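PDB 4U10: poly-beta-1,6-N-acetyl-D-glucosamine N-deacetylase from Aggregatibacter actinomycetemcomitans, which binds zinc ions and probably removes N-acetyl groups from poly-beta-1,6-N-acetyl-D-glucosamine by hydrolysis. Local coordinates for residues A[53-56]-A[57-60]; A[77-80]-A[81-85]. All coordinates share one frame; numbering follows the deposited sequence.

Contact 1: residues A[53-56]-A[57-60]; sequences QIID and AENG
The amide of Asn-59 covers the carbonyl oxygen of Ile-55 with one face, its CG 3.5 Å from Ile-55 O. Ile-55 CG2 reaches the same side of the amide more obliquely, stopping 3.4 Å from Asn-59 ND2. One face of the Glu-58 carboxylate is covered by the Ile-55 methyl CD1, which lies 3.8 Å from Glu-58 CD. Glu-58 reaches it because its CG sits between the backbone N and the carbonyl carbon (chi1 71°) and the chain then runs extended alongside Ile-55; His-228 of strand 228-230 touches both residues. The backbone is the last turn of helix 51-58, where Asn-59 N donates to Ile-55 O at 2.9 Å with an N-H...O angle of 149°. A Schellman motif closes the helix: Gly-60, with phi 67°, sends its N back to Ala-57 O (3.1 Å), and Lys-61 N pairs with Asp-56 O. Asp-56 OD1 accepts from Gln-52 NE2 and from a water (2.7 Å), which in turn accepts a weak bond from Asn-59 ND2. Asp-56 and Asn-59 are thus linked through one water, weakly on the Asn-59 side, and no salt bridge joins the two segments, so main-chain bonds, rather than charge pairing, define the helix end.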
# COMPACT_ATOMS: atom_id res chain seq x y z
N GLN A 53 10.74 13.30 -2.22
CA GLN A 53 10.76 14.33 -3.27
C GLN A 53 9.42 14.98 -3.46
O GLN A 53 9.33 16.19 -3.71
CB GLN A 53 11.21 13.72 -4.60
CG GLN A 53 12.69 13.39 -4.62
CD GLN A 53 13.07 12.73 -5.90
OE1 GLN A 53 13.05 11.50 -6.00
NE2 GLN A 53 13.27 13.53 -6.93
N ILE A 54 8.35 14.17 -3.34
CA ILE A 54 6.99 14.72 -3.31
C ILE A 54 6.83 15.70 -2.14
O ILE A 54 6.30 16.80 -2.31
CB ILE A 54 5.91 13.61 -3.16
CG1 ILE A 54 5.99 12.55 -4.27
CG2 ILE A 54 4.55 14.20 -3.18
CD1 ILE A 54 5.95 13.09 -5.67
N ILE A 55 7.26 15.31 -0.95
CA ILE A 55 7.10 16.15 0.23
C ILE A 55 7.97 17.39 0.12
O ILE A 55 7.55 18.51 0.43
CB ILE A 55 7.41 15.35 1.52
CG1 ILE A 55 6.39 14.25 1.76
CG2 ILE A 55 7.37 16.30 2.69
CD1 ILE A 55 4.94 14.75 1.95
N ASP A 56 9.19 17.19 -0.36
CA ASP A 56 10.08 18.30 -0.65
C ASP A 56 9.50 19.28 -1.64
O ASP A 56 9.69 20.49 -1.45
CB ASP A 56 11.42 17.80 -1.15
CG ASP A 56 12.27 17.29 -0.06
OD1 ASP A 56 11.91 17.44 1.12
OD2 ASP A 56 13.30 16.73 -0.34
N ALA A 57 8.80 18.80 -2.65
CA ALA A 57 8.12 19.68 -3.55
C ALA A 57 7.04 20.49 -2.88
O ALA A 57 6.95 21.70 -3.13
CB ALA A 57 7.50 18.92 -4.71
N GLU A 58 6.17 19.86 -2.06
CA GLU A 58 5.08 20.59 -1.44
C GLU A 58 5.60 21.58 -0.43
O GLU A 58 4.97 22.59 -0.16
CB GLU A 58 3.97 19.68 -0.77
CG GLU A 58 4.42 18.97 0.50
CD GLU A 58 3.32 18.08 1.12
OE1 GLU A 58 3.38 17.83 2.36
OE2 GLU A 58 2.41 17.66 0.37
N ASN A 59 6.73 21.28 0.16
CA ASN A 59 7.34 22.20 1.11
C ASN A 59 8.29 23.25 0.51
O ASN A 59 8.98 23.94 1.26
CB ASN A 59 8.06 21.40 2.20
CG ASN A 59 7.06 20.69 3.08
OD1 ASN A 59 5.96 21.18 3.23
ND2 ASN A 59 7.41 19.55 3.62
N GLY A 60 8.32 23.32 -0.82
CA GLY A 60 9.10 24.35 -1.54
C GLY A 60 10.60 24.22 -1.38
O GLY A 60 11.30 25.22 -1.43
O HOH W 1 10.60 18.66 3.14

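Contact 2: residues A[77-80]-A[81-85]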
# COMPACT_ATOMS: atom_id res chain seq x y z
N TYR A 77 3.99 -8.55 1.83
CA TYR A 77 4.50 -9.89 1.35
C TYR A 77 6.01 -9.98 1.37
O TYR A 77 6.66 -9.03 0.98
CB TYR A 77 4.00 -10.26 -0.04
CG TYR A 77 2.50 -10.30 -0.20
CD1 TYR A 77 1.70 -11.23 0.50
CD2 TYR A 77 1.86 -9.40 -1.03
CE1 TYR A 77 0.32 -11.23 0.32
CE2 TYR A 77 0.54 -9.42 -1.19
CZ TYR A 77 -0.25 -10.33 -0.52
OH TYR A 77 -1.62 -10.28 -0.78
N ALA A 78 6.54 -11.15 1.80
CA ALA A 78 7.96 -11.42 1.81
C ALA A 78 8.60 -11.15 0.42
O ALA A 78 9.77 -10.79 0.31
CB ALA A 78 8.25 -12.85 2.29
N THR A 79 7.83 -11.20 -0.63
CA THR A 79 8.33 -10.88 -1.97
C THR A 79 8.86 -9.47 -2.11
O THR A 79 9.63 -9.23 -3.01
CB THR A 79 7.28 -11.10 -3.08
OG1 THR A 79 6.07 -10.33 -2.82
CG2 THR A 79 7.03 -12.61 -3.21
N MSE A 80 8.37 -8.55 -1.29
CA MSE A 80 8.93 -7.19 -1.22
C MSE A 80 10.40 -7.25 -0.99
O MSE A 80 11.21 -6.58 -1.68
CB MSE A 80 8.19 -6.32 -0.20
CG MSE A 80 8.78 -4.91 -0.16
SE MSE A 80 8.22 -3.91 -1.73
CE MSE A 80 9.68 -2.60 -1.70
N TYR A 81 10.81 -8.02 -0.01
CA TYR A 81 12.23 -8.11 0.26
C TYR A 81 12.98 -9.03 -0.68
O TYR A 81 14.13 -8.72 -1.03
CB TYR A 81 12.43 -8.59 1.68
CG TYR A 81 13.88 -8.64 2.17
CD1 TYR A 81 14.51 -7.50 2.66
CD2 TYR A 81 14.57 -9.84 2.23
CE1 TYR A 81 15.81 -7.55 3.12
CE2 TYR A 81 15.87 -9.89 2.71
CZ TYR A 81 16.49 -8.75 3.14
OH TYR A 81 17.77 -8.80 3.65
N ASN A 82 12.37 -10.17 -1.03
CA ASN A 82 13.03 -11.24 -1.78
C ASN A 82 13.10 -11.09 -3.30
O ASN A 82 13.96 -11.70 -3.93
CB ASN A 82 12.36 -12.61 -1.54
CG ASN A 82 12.47 -13.06 -0.11
OD1 ASN A 82 13.43 -12.73 0.58
ND2 ASN A 82 11.44 -13.77 0.38
N VAL A 83 12.16 -10.35 -3.88
CA VAL A 83 12.03 -10.29 -5.30
C VAL A 83 12.09 -8.83 -5.70
O VAL A 83 12.93 -8.46 -6.49
CB VAL A 83 10.70 -10.91 -5.78
CG1 VAL A 83 10.49 -10.68 -7.28
CG2 VAL A 83 10.65 -12.40 -5.43
N ILE A 84 11.29 -7.98 -5.08
CA ILE A 84 11.16 -6.60 -5.54
C ILE A 84 12.39 -5.76 -5.21
O ILE A 84 12.91 -5.04 -6.06
CB ILE A 84 9.89 -5.99 -4.96
CG1 ILE A 84 8.67 -6.69 -5.55
CG2 ILE A 84 9.80 -4.51 -5.29
CD1 ILE A 84 7.48 -6.70 -4.65
N TYR A 85 12.84 -5.82 -3.97
CA TYR A 85 13.82 -4.90 -3.46
C TYR A 85 15.13 -4.97 -4.24
O TYR A 85 15.62 -3.94 -4.67
CB TYR A 85 13.94 -5.13 -1.93
CG TYR A 85 15.02 -4.36 -1.22
CD1 TYR A 85 15.06 -3.00 -1.29
CD2 TYR A 85 15.99 -5.02 -0.44
CE1 TYR A 85 16.07 -2.28 -0.64
CE2 TYR A 85 16.99 -4.32 0.23
CZ TYR A 85 17.02 -2.97 0.13
OH TYR A 85 17.99 -2.28 0.76
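Met-80, a selenomethionine, and Ile-84 pack against each other in the first turns of helix 79-91, which widens into a pi-type turn at 81-84. This helix is the crossover of a beta-alpha-beta unit in the polysaccharide deacetylase domain. Evidence for the wide turn lies at Thr-79 O, which accepts from two donors: Ile-84 N, five residues on, at 2.9 Å with an N-H...O angle of 166°, and Val-83 N, four residues on, from above the carbonyl plane. Met-80 O repeats the five-residue spacing by accepting from Tyr-85 N. The tight side faces inward. The Met-80 chain, bent at chi2 (75°), brings SE to 3.9 Å from Ile-84 CG2, and the two side chains cross at about a right angle beside Phe-73 of strand 68-75; Met-133 of helix 127-135 also touches Met-80. The solvent side is looser. There Asn-82 N bonds Ala-78 O at 3.0 Å, while the Asn-82 amide merely approaches Ala-78 CB (ND2 at 3.8 Å) and holds OD1 in plane at the edge of the Tyr-81 ring. Just ahead of the helix, the Tyr-77 side chain comes about 3 Å from that of the zinc ligand Asp-75, placing this start of the helix beside the metal site. Farther along, Tyr-85 CB presses to 3.1 Å from Met-80 O.

Contact 1 comes first along the chain and closes before contact 2 opens; their centres are 28 Å apart and their nearest atoms about 15 Å, so they do not touch. They lie on the helices of consecutive beta-alpha-beta units, helix 51-58 between strands 47-48 and 68-75, and helix 79-91 between strands 68-75 and 95-99. Strand 68-75, in the mixed sheet, is the shared element and carries the zinc ligands Asp-74 and Asp-75 at its end. Contact 1 ends its helix at the surface, its centre about 21 Å from the centre of the chain and away from the metal sites, whereas contact 2 lies at the start of its helix, with Tyr-77 close to ligands of two zinc sites, His-10 and Asp-75.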